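PDB 2QGH: diaminopimelate decarboxylase from Helicobacter pylori, which catalyses the pyridoxal-phosphate-dependent decarboxylation of meso-diaminopimelate to L-lysine, the last step of bacterial lysine biosynthesis. Local coordinates for residues 322-334 / 361-375. Sequence-based numbering, arbitrary orientation.
Sequences YHAKHAIRVITPS and LPELEPGDKIAIEKV. With LYS (lysine), chain C.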
loop_
_atom_site.group_PDB
_atom_site.type_symbol
_atom_site.label_atom_id
_atom_site.label_comp_id
_atom_site.label_asym_id
_atom_site.label_seq_id
_atom_site.Cartn_x
_atom_site.Cartn_y
_atom_site.Cartn_z
ATOM N N TYR A 322 1.347 -4.872 -8.994
ATOM C CA TYR A 322 0.971 -5.264 -10.349
ATOM C C TYR A 322 2.097 -5.864 -11.177
ATOM O O TYR A 322 1.910 -6.127 -12.365
ATOM C CB TYR A 322 0.418 -4.046 -11.094
ATOM C CG TYR A 322 -0.545 -3.227 -10.271
ATOM C CD1 TYR A 322 -1.848 -3.664 -10.042
ATOM C CD2 TYR A 322 -0.143 -2.027 -9.694
ATOM C CE1 TYR A 322 -2.730 -2.923 -9.261
ATOM C CE2 TYR A 322 -1.012 -1.277 -8.909
ATOM C CZ TYR A 322 -2.305 -1.731 -8.697
ATOM O OH TYR A 322 -3.156 -0.988 -7.919
ATOM N N HIS A 323 3.253 -6.093 -10.559
ATOM C CA HIS A 323 4.406 -6.624 -11.280
ATOM C C HIS A 323 4.755 -5.636 -12.392
ATOM O O HIS A 323 5.201 -6.029 -13.470
ATOM C CB HIS A 323 4.098 -7.992 -11.895
ATOM C CG HIS A 323 3.892 -9.078 -10.885
ATOM N ND1 HIS A 323 2.754 -9.173 -10.112
ATOM C CD2 HIS A 323 4.688 -10.107 -10.510
ATOM C CE1 HIS A 323 2.859 -10.213 -9.302
ATOM N NE2 HIS A 323 4.024 -10.796 -9.523
ATOM N N ALA A 324 4.543 -4.351 -12.125
ATOM C CA ALA A 324 4.825 -3.309 -13.106
ATOM C C ALA A 324 6.314 -2.989 -13.193
ATOM O O ALA A 324 7.038 -3.017 -12.197
ATOM C CB ALA A 324 4.047 -2.054 -12.769
ATOM N N LYS A 325 6.767 -2.685 -14.400
ATOM C CA LYS A 325 8.159 -2.349 -14.620
ATOM C C LYS A 325 8.278 -0.928 -15.136
ATOM O O LYS A 325 7.843 -0.625 -16.250
ATOM C CB LYS A 325 8.783 -3.310 -15.633
ATOM C CG LYS A 325 8.697 -4.766 -15.219
ATOM C CD LYS A 325 9.182 -5.689 -16.317
ATOM C CE LYS A 325 8.978 -7.145 -15.925
ATOM N NZ LYS A 325 9.362 -8.078 -17.021
ATOM N N HIS A 326 8.839 -0.052 -14.311
ATOM C CA HIS A 326 9.062 1.331 -14.703
ATOM C C HIS A 326 10.553 1.476 -15.009
ATOM O O HIS A 326 11.391 0.868 -14.347
ATOM C CB HIS A 326 8.657 2.284 -13.576
ATOM C CG HIS A 326 7.180 2.339 -13.334
ATOM N ND1 HIS A 326 6.459 3.511 -13.403
ATOM C CD2 HIS A 326 6.291 1.369 -13.011
ATOM C CE1 HIS A 326 5.190 3.264 -13.131
ATOM N NE2 HIS A 326 5.061 1.971 -12.890
ATOM N N ALA A 327 10.887 2.269 -16.018
ATOM C CA ALA A 327 12.284 2.444 -16.382
ATOM C C ALA A 327 13.086 3.123 -15.273
ATOM O O ALA A 327 12.552 3.914 -14.492
ATOM C CB ALA A 327 12.392 3.243 -17.674
ATOM N N ILE A 328 14.371 2.785 -15.209
ATOM C CA ILE A 328 15.289 3.350 -14.226
ATOM C C ILE A 328 16.420 4.042 -14.987
ATOM O O ILE A 328 17.124 3.422 -15.783
ATOM C CB ILE A 328 15.875 2.250 -13.300
ATOM C CG1 ILE A 328 14.768 1.695 -12.398
ATOM C CG2 ILE A 328 17.026 2.814 -12.470
ATOM C CD1 ILE A 328 15.193 0.537 -11.527
ATOM N N ARG A 329 16.578 5.335 -14.743
ATOM C CA ARG A 329 17.600 6.122 -15.414
ATOM C C ARG A 329 18.596 6.710 -14.413
ATOM O O ARG A 329 18.202 7.259 -13.382
ATOM C CB ARG A 329 16.921 7.248 -16.202
ATOM C CG ARG A 329 17.862 8.198 -16.907
ATOM C CD ARG A 329 17.119 9.448 -17.311
ATOM N NE ARG A 329 16.423 10.009 -16.162
ATOM C CZ ARG A 329 15.663 11.096 -16.198
ATOM N NH1 ARG A 329 15.494 11.753 -17.338
ATOM N NH2 ARG A 329 15.075 11.530 -15.093
ATOM N N VAL A 330 19.886 6.589 -14.712
ATOM C CA VAL A 330 20.909 7.136 -13.833
ATOM C C VAL A 330 21.005 8.636 -14.081
ATOM O O VAL A 330 21.117 9.081 -15.223
ATOM C CB VAL A 330 22.279 6.496 -14.091
ATOM C CG1 VAL A 330 23.324 7.135 -13.184
ATOM C CG2 VAL A 330 22.203 4.995 -13.845
ATOM N N ILE A 331 20.951 9.414 -13.006
ATOM C CA ILE A 331 21.017 10.864 -13.099
ATOM C C ILE A 331 22.446 11.374 -12.937
ATOM O O ILE A 331 22.803 12.437 -13.456
ATOM C CB ILE A 331 20.129 11.511 -12.022
ATOM C CG1 ILE A 331 18.680 11.053 -12.210
ATOM C CG2 ILE A 331 20.249 13.030 -12.085
ATOM C CD1 ILE A 331 17.720 11.608 -11.186
ATOM N N THR A 332 23.259 10.610 -12.215
ATOM C CA THR A 332 24.648 10.974 -11.969
ATOM C C THR A 332 25.571 10.480 -13.083
ATOM O O THR A 332 25.689 9.274 -13.325
ATOM C CB THR A 332 25.127 10.405 -10.610
ATOM O OG1 THR A 332 24.455 11.089 -9.546
ATOM C CG2 THR A 332 26.632 10.577 -10.447
ATOM N N PRO A 333 26.240 11.414 -13.780
ATOM C CA PRO A 333 27.149 11.036 -14.867
ATOM C C PRO A 333 28.227 10.112 -14.333
ATOM O O PRO A 333 29.192 10.567 -13.725
ATOM C CB PRO A 333 27.711 12.376 -15.330
ATOM C CG PRO A 333 27.696 13.199 -14.065
ATOM C CD PRO A 333 26.341 12.856 -13.489
ATOM N N SER A 334 28.053 8.812 -14.553
ATOM C CA SER A 334 29.013 7.826 -14.070
ATOM C C SER A 334 28.848 6.523 -14.849
ATOM O O SER A 334 28.796 6.526 -16.079
ATOM C CB SER A 334 28.794 7.583 -12.565
ATOM O OG SER A 334 29.837 6.817 -11.977
ATOM N N LEU A 361 22.692 -1.725 -15.260
ATOM C CA LEU A 361 23.220 -0.402 -14.954
ATOM C C LEU A 361 24.723 -0.404 -14.723
ATOM O O LEU A 361 25.321 -1.436 -14.425
ATOM C CB LEU A 361 22.530 0.153 -13.703
ATOM C CG LEU A 361 21.003 0.269 -13.694
ATOM C CD1 LEU A 361 20.550 0.803 -12.343
ATOM C CD2 LEU A 361 20.542 1.191 -14.820
ATOM N N PRO A 362 25.359 0.765 -14.870
ATOM C CA PRO A 362 26.806 0.844 -14.651
ATOM C C PRO A 362 27.042 0.685 -13.157
ATOM O O PRO A 362 26.103 0.829 -12.364
ATOM C CB PRO A 362 27.151 2.242 -15.142
ATOM C CG PRO A 362 25.907 3.017 -14.822
ATOM C CD PRO A 362 24.814 2.073 -15.267
ATOM N N GLU A 363 28.269 0.376 -12.757
ATOM C CA GLU A 363 28.521 0.229 -11.335
ATOM C C GLU A 363 28.314 1.597 -10.715
ATOM O O GLU A 363 28.833 2.597 -11.211
ATOM C CB GLU A 363 29.943 -0.267 -11.058
ATOM C CG GLU A 363 30.145 -0.635 -9.594
ATOM C CD GLU A 363 31.501 -1.243 -9.303
ATOM O OE1 GLU A 363 31.729 -1.635 -8.135
ATOM O OE2 GLU A 363 32.335 -1.329 -10.231
ATOM N N LEU A 364 27.529 1.645 -9.646
ATOM C CA LEU A 364 27.247 2.905 -8.969
ATOM C C LEU A 364 27.854 2.848 -7.588
ATOM O O LEU A 364 28.191 1.775 -7.091
ATOM C CB LEU A 364 25.737 3.128 -8.843
ATOM C CG LEU A 364 24.869 3.173 -10.106
ATOM C CD1 LEU A 364 23.407 3.011 -9.724
ATOM C CD2 LEU A 364 25.091 4.482 -10.849
ATOM N N GLU A 365 27.990 4.010 -6.969
ATOM C CA GLU A 365 28.547 4.087 -5.633
ATOM C C GLU A 365 27.632 4.882 -4.711
ATOM O O GLU A 365 26.758 5.621 -5.169
ATOM C CB GLU A 365 29.939 4.719 -5.681
ATOM C CG GLU A 365 30.031 5.979 -6.523
ATOM C CD GLU A 365 31.441 6.528 -6.567
ATOM O OE1 GLU A 365 31.891 7.121 -5.558
ATOM O OE2 GLU A 365 32.106 6.352 -7.611
ATOM N N PRO A 366 27.818 4.726 -3.394
ATOM C CA PRO A 366 27.006 5.433 -2.400
ATOM C C PRO A 366 26.920 6.913 -2.727
ATOM O O PRO A 366 27.938 7.592 -2.856
ATOM C CB PRO A 366 27.757 5.168 -1.102
ATOM C CG PRO A 366 28.312 3.793 -1.324
ATOM C CD PRO A 366 28.843 3.894 -2.736
ATOM N N GLY A 367 25.700 7.407 -2.877
ATOM C CA GLY A 367 25.517 8.805 -3.197
ATOM C C GLY A 367 25.023 9.045 -4.610
ATOM O O GLY A 367 24.438 10.091 -4.883
ATOM N N ASP A 368 25.251 8.098 -5.516
ATOM C CA ASP A 368 24.793 8.283 -6.890
ATOM C C ASP A 368 23.271 8.376 -6.918
ATOM O O ASP A 368 22.580 7.703 -6.149
ATOM C CB ASP A 368 25.260 7.137 -7.799
ATOM C CG ASP A 368 26.735 7.228 -8.153
ATOM O OD1 ASP A 368 27.244 8.355 -8.322
ATOM O OD2 ASP A 368 27.381 6.165 -8.279
ATOM N N LYS A 369 22.756 9.211 -7.811
ATOM C CA LYS A 369 21.322 9.405 -7.929
ATOM C C LYS A 369 20.722 8.762 -9.179
ATOM O O LYS A 369 21.328 8.766 -10.250
ATOM C CB LYS A 369 21.017 10.901 -7.929
ATOM C CG LYS A 369 21.678 11.656 -6.785
ATOM C CD LYS A 369 21.172 11.184 -5.428
ATOM C CE LYS A 369 21.923 11.868 -4.301
ATOM N NZ LYS A 369 21.750 13.346 -4.315
ATOM N N ILE A 370 19.529 8.195 -9.024
ATOM C CA ILE A 370 18.824 7.582 -10.138
ATOM C C ILE A 370 17.363 8.015 -10.065
ATOM O O ILE A 370 16.881 8.440 -9.016
ATOM C CB ILE A 370 18.887 6.032 -10.093
ATOM C CG1 ILE A 370 17.850 5.488 -9.111
ATOM C CG2 ILE A 370 20.281 5.581 -9.689
ATOM C CD1 ILE A 370 17.757 3.990 -9.109
ATOM N N ALA A 371 16.664 7.919 -11.185
ATOM C CA ALA A 371 15.259 8.287 -11.222
ATOM C C ALA A 371 14.443 7.137 -11.785
ATOM O O ALA A 371 14.808 6.553 -12.798
ATOM C CB ALA A 371 15.061 9.532 -12.071
ATOM N N ILE A 372 13.359 6.794 -11.097
ATOM C CA ILE A 372 12.458 5.742 -11.547
ATOM C C ILE A 372 11.433 6.526 -12.336
ATOM O O ILE A 372 10.790 7.424 -11.795
ATOM C CB ILE A 372 11.777 5.032 -10.369
ATOM C CG1 ILE A 372 12.841 4.353 -9.495
ATOM C CG2 ILE A 372 10.779 4.011 -10.882
ATOM C CD1 ILE A 372 12.276 3.631 -8.278
ATOM N N GLU A 373 11.284 6.183 -13.610
ATOM C CA GLU A 373 10.391 6.904 -14.520
ATOM C C GLU A 373 8.884 6.620 -14.529
ATOM O O GLU A 373 8.421 5.565 -14.098
ATOM C CB GLU A 373 10.942 6.766 -15.948
ATOM C CG GLU A 373 12.112 7.711 -16.254
ATOM C CD GLU A 373 12.842 7.379 -17.554
ATOM O OE1 GLU A 373 12.179 7.014 -18.548
ATOM O OE2 GLU A 373 14.085 7.503 -17.583
ATOM N N LYS A 374 8.135 7.598 -15.037
ATOM C CA LYS A 374 6.679 7.520 -15.171
ATOM C C LYS A 374 5.952 7.047 -13.918
ATOM O O LYS A 374 5.073 6.180 -13.991
ATOM C CB LYS A 374 6.309 6.600 -16.343
ATOM C CG LYS A 374 6.992 6.948 -17.648
ATOM C CD LYS A 374 6.503 6.061 -18.774
ATOM C CE LYS A 374 7.331 6.274 -20.038
ATOM N NZ LYS A 374 7.311 7.693 -20.453
ATOM N N VAL A 375 6.311 7.636 -12.781
ATOM C CA VAL A 375 5.716 7.295 -11.494
ATOM C C VAL A 375 4.764 8.385 -11.006
ATOM O O VAL A 375 4.449 8.451 -9.814
ATOM C CB VAL A 375 6.799 7.095 -10.417
ATOM C CG1 VAL A 375 7.734 5.987 -10.823
ATOM C CG2 VAL A 375 7.564 8.392 -10.209
HETATM N N LYS C . -3.830 1.665 -9.138
HETATM C CA LYS C . -3.739 1.052 -10.500
HETATM C C LYS C . -2.312 1.163 -11.039
HETATM O O LYS C . -1.422 1.494 -10.231
HETATM C CB LYS C . -4.729 1.747 -11.453
HETATM C CG LYS C . -6.185 1.521 -11.073
HETATM C CD LYS C . -7.129 2.480 -11.774
HETATM C CE LYS C . -8.570 2.184 -11.362
HETATM N NZ LYS C . -9.583 3.176 -11.857
HETATM O OXT LYS C . -2.098 0.920 -12.247
#
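An antiparallel edge ladder of the C-terminal beta domain joins R329 to A371, the hydrogen-bonded pair between the I328-I372 and V330-I370 pairs. R329 N gives a nearly straight bond to A371 O (2.9 Å, 177°), and A371 N returns one to R329 O. On the face of I328 and V330, I328 CG2 meets I370 CD1 at 3.6 Å, while V330 CG1 slides past L364 CD2. On the face of R329 and A371, R329 crosses E373, just past the strand, at about a right angle, with E373 OE2 over the guanidinium face, 3.7 Å from R329 NE. No N-H points at that oxygen, so this long salt bridge is electrostatic alone; R329 NH2 forms a salt bridge with E290 on strand 289-299, while NE is buried without a hydrogen-bond partner. With T332 OG1 beside its own backbone N (chi1 -69°), the hydroxyl accepts a hydrogen bond from K369 N at 3.1 Å and extends the pairing past the strand. At the opposite end, E373 O sits in the ring plane of H326, accepting a hydrogen bond from ND1 at 2.9 Å, and NE2 bonds R318 of the lysine pocket. The chain connects H326 to Y322, whose OH accepts a hydrogen bond from the alpha-amino N of bound lysine and also bonds E350 of the second subunit: a beta domain beside a PLP barrel, its site completed across the dimer, as in fold-type III decarboxylases.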